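Local coordinates for protein short chain dehydrogenase (PDB 6UH2) that binds NAD+ and probably oxidises or reduces a CH-OH/carbonyl substrate with it, as members of the short-chain dehydrogenase/reductase family do, at residues L22-G27 with R46-D51; D92-C97 with G143-F148; H119-G124 with M175-I180. All blocks are in the same frame, centred on the assembly; numbering follows the deposited sequence. Where two conformers were deposited one is given.

Contact 1 (L22-G27 with R46-D51). With NAD (nicotinamide-adenine-dinucleotide), chain D.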
loop_
_atom_site.group_PDB
_atom_site.type_symbol
_atom_site.label_atom_id
_atom_site.label_comp_id
_atom_site.label_asym_id
_atom_site.label_seq_id
_atom_site.Cartn_x
_atom_site.Cartn_y
_atom_site.Cartn_z
ATOM N N LEU B 22 6.361 -6.117 19.420
ATOM C CA LEU B 22 5.696 -7.379 19.719
ATOM C C LEU B 22 4.456 -7.471 18.839
ATOM O O LEU B 22 3.594 -6.593 18.889
ATOM C CB LEU B 22 5.331 -7.463 21.203
ATOM C CG LEU B 22 4.528 -8.707 21.612
ATOM C CD1 LEU B 22 5.283 -9.963 21.246
ATOM C CD2 LEU B 22 4.262 -8.692 23.101
ATOM N N VAL B 23 4.386 -8.511 18.011
ATOM C CA VAL B 23 3.325 -8.673 17.020
ATOM C C VAL B 23 2.428 -9.821 17.461
ATOM O O VAL B 23 2.900 -10.948 17.663
ATOM C CB VAL B 23 3.898 -8.950 15.623
ATOM C CG1 VAL B 23 2.764 -9.030 14.586
ATOM C CG2 VAL B 23 4.930 -7.894 15.240
ATOM N N LEU B 24 1.139 -9.537 17.594
ATOM C CA LEU B 24 0.118 -10.539 17.877
ATOM C C LEU B 24 -0.615 -10.854 16.577
ATOM O O LEU B 24 -1.267 -9.976 16.006
ATOM C CB LEU B 24 -0.854 -10.008 18.933
ATOM C CG LEU B 24 -1.987 -10.906 19.405
ATOM C CD1 LEU B 24 -1.380 -12.140 20.023
ATOM C CD2 LEU B 24 -2.898 -10.173 20.425
ATOM N N ILE B 25 -0.528 -12.101 16.113
ATOM C CA ILE B 25 -1.096 -12.509 14.826
ATOM C C ILE B 25 -2.085 -13.641 15.065
ATOM O O ILE B 25 -1.689 -14.732 15.490
ATOM C CB ILE B 25 -0.014 -12.967 13.833
ATOM C CG1 ILE B 25 1.197 -12.029 13.863
ATOM C CG2 ILE B 25 -0.604 -13.064 12.426
ATOM C CD1 ILE B 25 2.348 -12.459 12.953
ATOM N N THR B 26 -3.362 -13.393 14.784
ATOM C CA THR B 26 -4.342 -14.467 14.817
ATOM C C THR B 26 -4.224 -15.266 13.526
ATOM O O THR B 26 -3.839 -14.736 12.480
ATOM C CB THR B 26 -5.771 -13.930 14.967
ATOM O OG1 THR B 26 -6.164 -13.278 13.751
ATOM C CG2 THR B 26 -5.861 -12.945 16.122
ATOM N N GLY B 27 -4.538 -16.557 13.610
ATOM C CA GLY B 27 -4.410 -17.400 12.438
ATOM C C GLY B 27 -2.993 -17.532 11.927
ATOM O O GLY B 27 -2.796 -17.812 10.744
ATOM N N ARG B 46 9.360 -9.801 18.220
ATOM C CA ARG B 46 8.767 -10.887 18.993
ATOM C C ARG B 46 7.369 -11.120 18.443
ATOM O O ARG B 46 6.677 -10.167 18.079
ATOM C CB ARG B 46 8.716 -10.552 20.484
ATOM C CG ARG B 46 10.118 -10.487 21.164
ATOM C CD ARG B 46 10.031 -9.867 22.565
ATOM N NE ARG B 46 9.906 -8.410 22.485
ATOM C CZ ARG B 46 9.198 -7.667 23.329
ATOM N NH1 ARG B 46 8.539 -8.238 24.326
ATOM N NH2 ARG B 46 9.151 -6.349 23.170
ATOM N N VAL B 47 6.972 -12.388 18.337
ATOM C CA VAL B 47 5.724 -12.752 17.674
ATOM C C VAL B 47 4.933 -13.688 18.569
ATOM O O VAL B 47 5.479 -14.672 19.083
ATOM C CB VAL B 47 5.962 -13.418 16.306
ATOM C CG1 VAL B 47 4.611 -13.793 15.673
ATOM C CG2 VAL B 47 6.754 -12.494 15.395
ATOM N N ILE B 48 3.653 -13.378 18.762
ATOM C CA ILE B 48 2.715 -14.276 19.421
ATOM C C ILE B 48 1.690 -14.708 18.378
ATOM O O ILE B 48 1.019 -13.867 17.765
ATOM C CB ILE B 48 2.036 -13.615 20.631
ATOM C CG1 ILE B 48 3.073 -13.259 21.699
ATOM C CG2 ILE B 48 0.967 -14.542 21.211
ATOM C CD1 ILE B 48 2.535 -12.437 22.847
ATOM N N CYS B 49 1.574 -16.010 18.172
ATOM C CA CYS B 49 0.574 -16.564 17.267
ATOM C C CYS B 49 -0.602 -17.091 18.084
ATOM O O CYS B 49 -0.408 -17.914 18.987
ATOM C CB CYS B 49 1.180 -17.680 16.414
ATOM S SG CYS B 49 -0.086 -18.657 15.562
ATOM N N LEU B 50 -1.814 -16.609 17.780
ATOM C CA LEU B 50 -3.051 -17.132 18.355
ATOM C C LEU B 50 -3.765 -17.950 17.288
ATOM O O LEU B 50 -4.195 -17.399 16.269
ATOM C CB LEU B 50 -3.984 -16.021 18.846
ATOM C CG LEU B 50 -3.590 -15.026 19.928
ATOM C CD1 LEU B 50 -4.813 -14.212 20.322
ATOM C CD2 LEU B 50 -3.018 -15.736 21.132
ATOM N N ASP B 51 -3.925 -19.251 17.537
ATOM C CA ASP B 51 -4.449 -20.154 16.520
ATOM C C ASP B 51 -4.836 -21.438 17.233
ATOM O O ASP B 51 -4.114 -21.845 18.151
ATOM C CB ASP B 51 -3.376 -20.402 15.444
ATOM C CG ASP B 51 -3.941 -20.958 14.135
ATOM O OD1 ASP B 51 -4.673 -21.972 14.162
ATOM O OD2 ASP B 51 -3.615 -20.393 13.067
HETATM P PA NAD D . -5.431 -20.722 6.078
HETATM O O1A NAD D . -6.737 -21.551 5.992
HETATM O O2A NAD D . -4.116 -21.314 5.568
HETATM O O5B NAD D . -5.184 -20.177 7.604
HETATM C C5B NAD D . -6.210 -19.653 8.426
HETATM C C4B NAD D . -5.691 -19.860 9.823
HETATM O O4B NAD D . -6.744 -19.289 10.687
HETATM C C3B NAD D . -5.532 -21.340 10.207
HETATM O O3B NAD D . -4.257 -21.563 10.857
HETATM C C2B NAD D . -6.656 -21.551 11.231
HETATM O O2B NAD D . -6.317 -22.539 12.214
HETATM C C1B NAD D . -6.866 -20.130 11.805
HETATM N N9A NAD D . -8.175 -20.118 12.449
HETATM C C8A NAD D . -9.358 -20.719 12.021
HETATM N N7A NAD D . -10.317 -20.553 12.892
HETATM C C5A NAD D . -9.749 -19.838 13.945
HETATM C C6A NAD D . -10.243 -19.383 15.163
HETATM N N6A NAD D . -11.520 -19.585 15.544
HETATM N N1A NAD D . -9.413 -18.700 15.967
HETATM C C2A NAD D . -8.146 -18.490 15.605
HETATM N N3A NAD D . -7.581 -18.900 14.467
HETATM C C4A NAD D . -8.424 -19.570 13.667
HETATM O O3 NAD D . -5.660 -19.288 5.361
HETATM P PN NAD D . -4.696 -18.303 4.525
HETATM O O1N NAD D . -4.818 -18.572 3.004
HETATM O O2N NAD D . -3.358 -18.232 5.268
HETATM O O5D NAD D . -5.622 -16.926 4.783
HETATM C C5D NAD D . -5.215 -16.008 5.775
HETATM C C4D NAD D . -6.110 -14.781 5.624
HETATM O O4D NAD D . -6.085 -14.259 4.236
HETATM C C3D NAD D . -7.573 -15.164 5.847
HETATM O O3D NAD D . -8.288 -14.083 6.456
HETATM C C2D NAD D . -8.177 -15.350 4.422
HETATM O O2D NAD D . -9.569 -15.089 4.354
HETATM C C1D NAD D . -7.369 -14.254 3.672
HETATM N N1N NAD D . -7.204 -14.515 2.197
HETATM C C2N NAD D . -6.647 -15.670 1.742
HETATM C C3N NAD D . -6.521 -15.860 0.389
HETATM C C7N NAD D . -5.915 -17.131 -0.100
HETATM O O7N NAD D . -5.975 -17.376 -1.295
HETATM N N7N NAD D . -5.319 -17.950 0.796
HETATM C C4N NAD D . -6.964 -14.851 -0.484
HETATM C C5N NAD D . -7.524 -13.707 0.003
HETATM C C6N NAD D . -7.636 -13.544 1.381
#
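Arg46 opens the pairing with its carbonyl: its O takes the N-H of Val23 at 2.8 Å, while its CB meets CD1 of Leu22 at 3.6 Å, the two side chains crossing at about a right angle. Its long chain bends at chi3 (-77°), and Leu22 CB lies over one face of the guanidinium, which stays partly exposed. Val47 turns to the other face of the sheet, which it shares with Ile25. Ile48 bonds through both backbone groups, N to Val23 O and O to Ile25 N, as expected of parallel strands; its CG2 packs 3.6 Å from CD1 of Leu24. Cys49, on the face of Val47, gives its CA-H to Ile25 O and touches Ser29, Phe64 and Trp66 with its side chain. Leu50 repeats the paired hydrogen bonds, N to Ile25 O and O from Gly27 N, and its CG touches the same Leu24 CD1. Asp51 follows, with CG anti to its backbone N (chi1 -162°) and its carboxylate at the adenosine ribose of NAD: OD1 accepts from O2B at 2.6 Å and OD2 from O3B at 2.6 Å. The N-H groups of Glu53, on OD1, and Ser29, on OD2, help hold it there. Gly27, with positive phi, leaves room for that ribose. The two strands belong to a beta-alpha-beta unit whose helix 31-42 covers Val23, Ile25 and Val47, with strands 93-96 and 64-68 flanking the pair.

Contact 2 (D92-C97 with G143-F148). With NAD (nicotinamide-adenine-dinucleotide), chain D.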
loop_
_atom_site.group_PDB
_atom_site.type_symbol
_atom_site.label_atom_id
_atom_site.label_comp_id
_atom_site.label_asym_id
_atom_site.label_seq_id
_atom_site.Cartn_x
_atom_site.Cartn_y
_atom_site.Cartn_z
ATOM N N ASP B 92 2.470 -4.393 20.133
ATOM C CA ASP B 92 2.549 -3.133 19.412
ATOM C C ASP B 92 1.754 -3.166 18.122
ATOM O O ASP B 92 1.344 -2.114 17.626
ATOM C CB ASP B 92 4.004 -2.802 19.080
ATOM C CG ASP B 92 4.867 -2.733 20.304
ATOM O OD1 ASP B 92 4.830 -1.696 20.991
ATOM O OD2 ASP B 92 5.535 -3.734 20.614
ATOM N N ILE B 93 1.538 -4.360 17.584
ATOM C CA ILE B 93 0.938 -4.593 16.281
ATOM C C ILE B 93 -0.016 -5.759 16.451
ATOM O O ILE B 93 0.374 -6.794 17.004
ATOM C CB ILE B 93 2.003 -4.920 15.210
ATOM C CG1 ILE B 93 2.979 -3.749 15.037
ATOM C CG2 ILE B 93 1.349 -5.272 13.878
ATOM C CD1 ILE B 93 4.272 -4.147 14.339
ATOM N N LEU B 94 -1.269 -5.578 16.024
ATOM C CA LEU B 94 -2.269 -6.645 15.969
ATOM C C LEU B 94 -2.555 -6.969 14.509
ATOM O O LEU B 94 -2.946 -6.081 13.747
ATOM C CB LEU B 94 -3.572 -6.239 16.668
ATOM C CG LEU B 94 -4.776 -7.154 16.365
ATOM C CD1 LEU B 94 -4.549 -8.556 16.956
ATOM C CD2 LEU B 94 -6.108 -6.590 16.875
ATOM N N ILE B 95 -2.376 -8.229 14.121
ATOM C CA ILE B 95 -2.675 -8.674 12.761
ATOM C C ILE B 95 -3.819 -9.676 12.832
ATOM O O ILE B 95 -3.645 -10.801 13.319
ATOM C CB ILE B 95 -1.449 -9.280 12.063
ATOM C CG1 ILE B 95 -0.280 -8.289 12.082
ATOM C CG2 ILE B 95 -1.798 -9.679 10.618
ATOM C CD1 ILE B 95 0.892 -8.716 11.245
ATOM N N ASN B 96 -4.991 -9.274 12.330
ATOM C CA ASN B 96 -6.171 -10.141 12.304
ATOM C C ASN B 96 -6.129 -10.975 11.026
ATOM O O ASN B 96 -6.822 -10.716 10.039
ATOM C CB ASN B 96 -7.442 -9.304 12.398
ATOM C CG ASN B 96 -7.686 -8.775 13.798
ATOM O OD1 ASN B 96 -7.759 -9.546 14.752
ATOM N ND2 ASN B 96 -7.798 -7.448 13.930
ATOM N N CYS B 97 -5.295 -11.994 11.043
ATOM C CA CYS B 97 -5.094 -12.782 9.838
ATOM C C CYS B 97 -6.021 -13.984 9.761
ATOM O O CYS B 97 -6.240 -14.509 8.666
ATOM C CB CYS B 97 -3.622 -13.228 9.745
ATOM S SG CYS B 97 -3.152 -13.882 8.114
ATOM N N GLY B 143 -0.624 1.810 19.200
ATOM C CA GLY B 143 -0.581 0.552 18.473
ATOM C C GLY B 143 -1.043 0.676 17.030
ATOM O O GLY B 143 -1.590 1.696 16.602
ATOM N N ILE B 144 -0.810 -0.399 16.262
ATOM C CA ILE B 144 -1.240 -0.505 14.863
ATOM C C ILE B 144 -1.996 -1.814 14.669
ATOM O O ILE B 144 -1.514 -2.880 15.064
ATOM C CB ILE B 144 -0.052 -0.443 13.882
ATOM C CG1 ILE B 144 0.742 0.856 14.061
ATOM C CG2 ILE B 144 -0.522 -0.582 12.412
ATOM C CD1 ILE B 144 2.070 0.847 13.306
ATOM N N ILE B 145 -3.149 -1.741 14.013
ATOM C CA ILE B 145 -3.946 -2.917 13.675
ATOM C C ILE B 145 -3.893 -3.122 12.166
ATOM O O ILE B 145 -3.984 -2.161 11.389
ATOM C CB ILE B 145 -5.401 -2.763 14.166
ATOM C CG1 ILE B 145 -5.436 -2.610 15.696
ATOM C CG2 ILE B 145 -6.271 -3.925 13.700
ATOM C CD1 ILE B 145 -6.848 -2.359 16.267
ATOM N N LEU B 146 -3.751 -4.375 11.748
ATOM C CA LEU B 146 -3.808 -4.718 10.328
ATOM C C LEU B 146 -4.796 -5.858 10.157
ATOM O O LEU B 146 -4.594 -6.938 10.720
ATOM C CB LEU B 146 -2.432 -5.114 9.777
ATOM C CG LEU B 146 -2.450 -5.536 8.297
ATOM C CD1 LEU B 146 -2.888 -4.365 7.395
ATOM C CD2 LEU B 146 -1.086 -6.103 7.851
ATOM N N ASN B 147 -5.858 -5.610 9.393
ATOM C CA ASN B 147 -6.893 -6.598 9.125
ATOM C C ASN B 147 -6.653 -7.255 7.770
ATOM O O ASN B 147 -5.856 -6.784 6.952
ATOM C CB ASN B 147 -8.280 -5.940 9.177
ATOM C CG ASN B 147 -8.600 -5.397 10.546
ATOM O OD1 ASN B 147 -8.207 -5.982 11.556
ATOM N ND2 ASN B 147 -9.297 -4.265 10.596
ATOM N N PHE B 148 -7.353 -8.361 7.534
ATOM C CA PHE B 148 -7.217 -9.098 6.283
ATOM C C PHE B 148 -8.575 -9.174 5.599
ATOM O O PHE B 148 -9.518 -9.775 6.128
ATOM C CB PHE B 148 -6.595 -10.482 6.513
ATOM C CG PHE B 148 -5.107 -10.484 6.299
ATOM C CD1 PHE B 148 -4.262 -9.932 7.252
ATOM C CD2 PHE B 148 -4.559 -10.966 5.115
ATOM C CE1 PHE B 148 -2.879 -9.891 7.038
ATOM C CE2 PHE B 148 -3.193 -10.923 4.897
ATOM C CZ PHE B 148 -2.348 -10.385 5.860
HETATM P PA NAD D . -5.431 -20.722 6.078
HETATM O O1A NAD D . -6.737 -21.551 5.992
HETATM O O2A NAD D . -4.116 -21.314 5.568
HETATM O O5B NAD D . -5.184 -20.177 7.604
HETATM C C5B NAD D . -6.210 -19.653 8.426
HETATM C C4B NAD D . -5.691 -19.860 9.823
HETATM O O4B NAD D . -6.744 -19.289 10.687
HETATM C C3B NAD D . -5.532 -21.340 10.207
HETATM O O3B NAD D . -4.257 -21.563 10.857
HETATM C C2B NAD D . -6.656 -21.551 11.231
HETATM O O2B NAD D . -6.317 -22.539 12.214
HETATM C C1B NAD D . -6.866 -20.130 11.805
HETATM N N9A NAD D . -8.175 -20.118 12.449
HETATM C C8A NAD D . -9.358 -20.719 12.021
HETATM N N7A NAD D . -10.317 -20.553 12.892
HETATM C C5A NAD D . -9.749 -19.838 13.945
HETATM C C6A NAD D . -10.243 -19.383 15.163
HETATM N N6A NAD D . -11.520 -19.585 15.544
HETATM N N1A NAD D . -9.413 -18.700 15.967
HETATM C C2A NAD D . -8.146 -18.490 15.605
HETATM N N3A NAD D . -7.581 -18.900 14.467
HETATM C C4A NAD D . -8.424 -19.570 13.667
HETATM O O3 NAD D . -5.660 -19.288 5.361
HETATM P PN NAD D . -4.696 -18.303 4.525
HETATM O O1N NAD D . -4.818 -18.572 3.004
HETATM O O2N NAD D . -3.358 -18.232 5.268
HETATM O O5D NAD D . -5.622 -16.926 4.783
HETATM C C5D NAD D . -5.215 -16.008 5.775
HETATM C C4D NAD D . -6.110 -14.781 5.624
HETATM O O4D NAD D . -6.085 -14.259 4.236
HETATM C C3D NAD D . -7.573 -15.164 5.847
HETATM O O3D NAD D . -8.288 -14.083 6.456
HETATM C C2D NAD D . -8.177 -15.350 4.422
HETATM O O2D NAD D . -9.569 -15.089 4.354
HETATM C C1D NAD D . -7.369 -14.254 3.672
HETATM N N1N NAD D . -7.204 -14.515 2.197
HETATM C C2N NAD D . -6.647 -15.670 1.742
HETATM C C3N NAD D . -6.521 -15.860 0.389
HETATM C C7N NAD D . -5.915 -17.131 -0.100
HETATM O O7N NAD D . -5.975 -17.376 -1.295
HETATM N N7N NAD D . -5.319 -17.950 0.796
HETATM C C4N NAD D . -6.964 -14.851 -0.484
HETATM C C5N NAD D . -7.524 -13.707 0.003
HETATM C C6N NAD D . -7.636 -13.544 1.381
HETATM O O HOH W 1 -9.411 -9.664 9.440
#
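Asn96 and Asn147 run alongside each other in the same direction, with their amide planes 29° apart. Asn96 ND2 gives a nearly straight hydrogen bond to Asn147 OD1 (2.8 Å), with the acceptor close to the plane of the donor amide. On the same face Leu94 runs alongside Ile145, CD2 to CG2 at 4.1 Å, two branched chains that pack under helix 111-139. The opposite face carries Ile95, whose CG2 crosses Phe148 obliquely and meets CE1 at 3.7 Å. Cys97 has SG anti to its backbone N (chi1 -167°), which puts the sulfur over the centre of one face of the Phe148 ring, 4.0 Å from the centroid and 6° off the normal. Between these strands of the Rossmann sheet, Leu94 N and O bond to Ile144 O and Leu146 N. Past Asn96 a water joins Asn96 O to Phe148 N. The buried amides also look outward, Asn147 ND2 to Thr184 OG1 and Asn96 ND2, weakly, to Ser129 OG. Cys97 O accepts from O3D of the nicotinamide ribose at 3.0 Å, and SG lies 3.8 Å from NAD C5D, so this residue meets the cofactor with both backbone and side chain.

Contact 3 (H119-G124 with M175-I180). With NAD (nicotinamide-adenine-dinucleotide), chain D.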
loop_
_atom_site.group_PDB
_atom_site.type_symbol
_atom_site.label_atom_id
_atom_site.label_comp_id
_atom_site.label_asym_id
_atom_site.label_seq_id
_atom_site.Cartn_x
_atom_site.Cartn_y
_atom_site.Cartn_z
ATOM N N HIS B 119 -18.473 -15.871 12.626
ATOM C CA HIS B 119 -17.820 -15.809 13.931
ATOM C C HIS B 119 -16.308 -15.672 13.805
ATOM O O HIS B 119 -15.700 -14.857 14.504
ATOM C CB HIS B 119 -18.213 -17.022 14.763
ATOM C CG HIS B 119 -19.659 -17.010 15.123
ATOM N ND1 HIS B 119 -20.356 -18.134 15.502
ATOM C CD2 HIS B 119 -20.555 -15.996 15.109
ATOM C CE1 HIS B 119 -21.617 -17.809 15.725
ATOM N NE2 HIS B 119 -21.764 -16.517 15.487
ATOM N N VAL B 120 -15.680 -16.428 12.905
ATOM C CA VAL B 120 -14.229 -16.311 12.763
ATOM C C VAL B 120 -13.867 -14.977 12.122
ATOM O O VAL B 120 -13.014 -14.236 12.630
ATOM C CB VAL B 120 -13.660 -17.503 11.964
ATOM C CG1 VAL B 120 -12.174 -17.307 11.678
ATOM C CG2 VAL B 120 -13.872 -18.801 12.734
ATOM N N ASN B 121 -14.533 -14.636 11.011
ATOM C CA ASN B 121 -14.128 -13.471 10.228
ATOM C C ASN B 121 -14.567 -12.165 10.892
ATOM O O ASN B 121 -13.746 -11.263 11.090
ATOM C CB ASN B 121 -14.681 -13.572 8.797
ATOM C CG ASN B 121 -14.093 -14.751 8.006
ATOM O OD1 ASN B 121 -13.337 -15.579 8.538
ATOM N ND2 ASN B 121 -14.458 -14.835 6.725
ATOM N N LEU B 122 -15.851 -12.041 11.253
ATOM C CA LEU B 122 -16.344 -10.781 11.817
ATOM C C LEU B 122 -16.160 -10.703 13.333
ATOM O O LEU B 122 -15.526 -9.766 13.830
ATOM C CB LEU B 122 -17.825 -10.556 11.466
ATOM C CG LEU B 122 -18.214 -10.028 10.089
ATOM C CD1 LEU B 122 -19.714 -9.723 10.057
ATOM C CD2 LEU B 122 -17.388 -8.784 9.686
ATOM N N ASN B 123 -16.747 -11.646 14.085
ATOM C CA ASN B 123 -16.597 -11.624 15.545
ATOM C C ASN B 123 -15.131 -11.650 15.958
ATOM O O ASN B 123 -14.721 -10.934 16.883
ATOM C CB ASN B 123 -17.328 -12.806 16.199
ATOM C CG ASN B 123 -18.832 -12.677 16.115
ATOM O OD1 ASN B 123 -19.409 -12.841 15.047
ATOM N ND2 ASN B 123 -19.472 -12.356 17.239
ATOM N N GLY B 124 -14.330 -12.488 15.308
ATOM C CA GLY B 124 -12.938 -12.611 15.705
ATOM C C GLY B 124 -12.156 -11.327 15.503
ATOM O O GLY B 124 -11.381 -10.922 16.371
ATOM N N MET B 175 -19.752 -11.269 2.184
ATOM C CA MET B 175 -20.337 -10.438 3.234
ATOM C C MET B 175 -19.307 -10.082 4.297
ATOM O O MET B 175 -19.154 -8.909 4.664
ATOM C CB MET B 175 -21.508 -11.172 3.882
ATOM C CG MET B 175 -22.825 -11.120 3.120
ATOM S SD MET B 175 -23.992 -12.190 3.995
ATOM C CE MET B 175 -25.547 -11.310 3.771
ATOM N N THR B 176 -18.612 -11.086 4.838
ATOM C CA THR B 176 -17.755 -10.801 5.990
ATOM C C THR B 176 -16.477 -10.069 5.593
ATOM O O THR B 176 -15.954 -9.278 6.387
ATOM C CB THR B 176 -17.394 -12.078 6.764
ATOM O OG1 THR B 176 -16.690 -12.991 5.915
ATOM C CG2 THR B 176 -18.669 -12.756 7.320
ATOM N N LYS B 177 -15.957 -10.302 4.389
ATOM C CA LYS B 177 -14.740 -9.595 3.994
ATOM C C LYS B 177 -15.037 -8.139 3.652
ATOM O O LYS B 177 -14.245 -7.247 3.983
ATOM C CB LYS B 177 -14.063 -10.315 2.827
ATOM C CG LYS B 177 -13.423 -11.641 3.238
ATOM C CD LYS B 177 -12.382 -11.424 4.355
ATOM C CE LYS B 177 -11.668 -12.713 4.716
ATOM N NZ LYS B 177 -10.538 -12.483 5.676
ATOM N N ALA B 178 -16.173 -7.873 2.996
ATOM C CA ALA B 178 -16.634 -6.488 2.874
ATOM C C ALA B 178 -16.823 -5.847 4.241
ATOM O O ALA B 178 -16.512 -4.660 4.433
ATOM C CB ALA B 178 -17.952 -6.425 2.102
ATOM N N GLY B 179 -17.351 -6.615 5.197
ATOM C CA GLY B 179 -17.554 -6.088 6.541
ATOM C C GLY B 179 -16.250 -5.744 7.240
ATOM O O GLY B 179 -16.186 -4.775 8.003
ATOM N N ILE B 180 -15.203 -6.546 7.014
ATOM C CA ILE B 180 -13.895 -6.285 7.621
ATOM C C ILE B 180 -13.252 -5.060 6.993
ATOM O O ILE B 180 -12.624 -4.242 7.682
ATOM C CB ILE B 180 -12.991 -7.529 7.484
ATOM C CG1 ILE B 180 -13.445 -8.627 8.447
ATOM C CG2 ILE B 180 -11.499 -7.186 7.731
ATOM C CD1 ILE B 180 -12.961 -10.011 8.035
HETATM P PA NAD D . -5.431 -20.722 6.078
HETATM O O1A NAD D . -6.737 -21.551 5.992
HETATM O O2A NAD D . -4.116 -21.314 5.568
HETATM O O5B NAD D . -5.184 -20.177 7.604
HETATM C C5B NAD D . -6.210 -19.653 8.426
HETATM C C4B NAD D . -5.691 -19.860 9.823
HETATM O O4B NAD D . -6.744 -19.289 10.687
HETATM C C3B NAD D . -5.532 -21.340 10.207
HETATM O O3B NAD D . -4.257 -21.563 10.857
HETATM C C2B NAD D . -6.656 -21.551 11.231
HETATM O O2B NAD D . -6.317 -22.539 12.214
HETATM C C1B NAD D . -6.866 -20.130 11.805
HETATM N N9A NAD D . -8.175 -20.118 12.449
HETATM C C8A NAD D . -9.358 -20.719 12.021
HETATM N N7A NAD D . -10.317 -20.553 12.892
HETATM C C5A NAD D . -9.749 -19.838 13.945
HETATM C C6A NAD D . -10.243 -19.383 15.163
HETATM N N6A NAD D . -11.520 -19.585 15.544
HETATM N N1A NAD D . -9.413 -18.700 15.967
HETATM C C2A NAD D . -8.146 -18.490 15.605
HETATM N N3A NAD D . -7.581 -18.900 14.467
HETATM C C4A NAD D . -8.424 -19.570 13.667
HETATM O O3 NAD D . -5.660 -19.288 5.361
HETATM P PN NAD D . -4.696 -18.303 4.525
HETATM O O1N NAD D . -4.818 -18.572 3.004
HETATM O O2N NAD D . -3.358 -18.232 5.268
HETATM O O5D NAD D . -5.622 -16.926 4.783
HETATM C C5D NAD D . -5.215 -16.008 5.775
HETATM C C4D NAD D . -6.110 -14.781 5.624
HETATM O O4D NAD D . -6.085 -14.259 4.236
HETATM C C3D NAD D . -7.573 -15.164 5.847
HETATM O O3D NAD D . -8.288 -14.083 6.456
HETATM C C2D NAD D . -8.177 -15.350 4.422
HETATM O O2D NAD D . -9.569 -15.089 4.354
HETATM C C1D NAD D . -7.369 -14.254 3.672
HETATM N N1N NAD D . -7.204 -14.515 2.197
HETATM C C2N NAD D . -6.647 -15.670 1.742
HETATM C C3N NAD D . -6.521 -15.860 0.389
HETATM C C7N NAD D . -5.915 -17.131 -0.100
HETATM O O7N NAD D . -5.975 -17.376 -1.295
HETATM N N7N NAD D . -5.319 -17.950 0.796
HETATM C C4N NAD D . -6.964 -14.851 -0.484
HETATM C C5N NAD D . -7.524 -13.707 0.003
HETATM C C6N NAD D . -7.636 -13.544 1.381
#
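The one hydrogen bond between the two segments runs from Asn121 ND2 to Thr176 OG1, 3.0 Å long and 163° at the hydrogen, with the hydroxyl close to the amide plane. The side chains meet almost perpendicularly. Thr176 holds OG1 between its backbone N and carbonyl carbon (chi1 60°), where it also bonds Val172 O one turn back; threonine suits the place because its hydroxyl serves Asn121 and Val172 while CG2 remains for Leu122. Asn121 in turn uses OD1 on the backbone N of Ile100, so both ends of its amide are occupied and its rotation is fixed.

Helices 111-139 and 171-191 run nearly parallel here, at 23° and 9.1 Å between the short axes, on one side of the Rossmann sheet. Tyr173 and Lys177 of the second helix match the YxxxK pair of the short-chain dehydrogenases, and Asn121 is probably the family's conserved asparagine; it lies in a wider pi-type turn at 119-123, consistent with that role.

Apolar groups pack beside this bond. Leu122 sets CG against Thr176 CG2 at 3.9 Å and CD2 near Ile180 CG1; Gly179, without a side chain, lets that methyl come close. Two carbon-to-carbonyl contacts join them, Leu122 CD2 on Thr176 O and Ile180 CD1 3.4 Å from Asn121 O.

Charge enters through Lys177, whose chain bends at chi2 and then extends. CE passes 4.0 Å from Asn121 ND2, and NZ grips the nicotinamide ribose by O3D at 2.9 Å and, weakly, by O2D, with Phe148 O as its third partner.

In van der Waals contact with the adenine, Val120 brings CG2 to 3.7 Å from N6A.

Overall arrangement
All three contacts touch the same NAD at different groups. Contacts 1 and 2, with centres 9 Å apart, are neighbouring strand pairs of one parallel sheet, knitted by Leu24 O and Ile95 N at 2.8 Å; one reaches the adenosine ribose, the other the nicotinamide ribose. Contact 3 is a helix pair whose centre lies 15 Å from that of contact 2, and the two join where Phe148 O meets Lys177 NZ at 2.9 Å, which probably helps to place the lysine at the cofactor. Contacts 1 and 3 do not touch, their nearest atoms being about 6 Å apart; the cofactor bridges them.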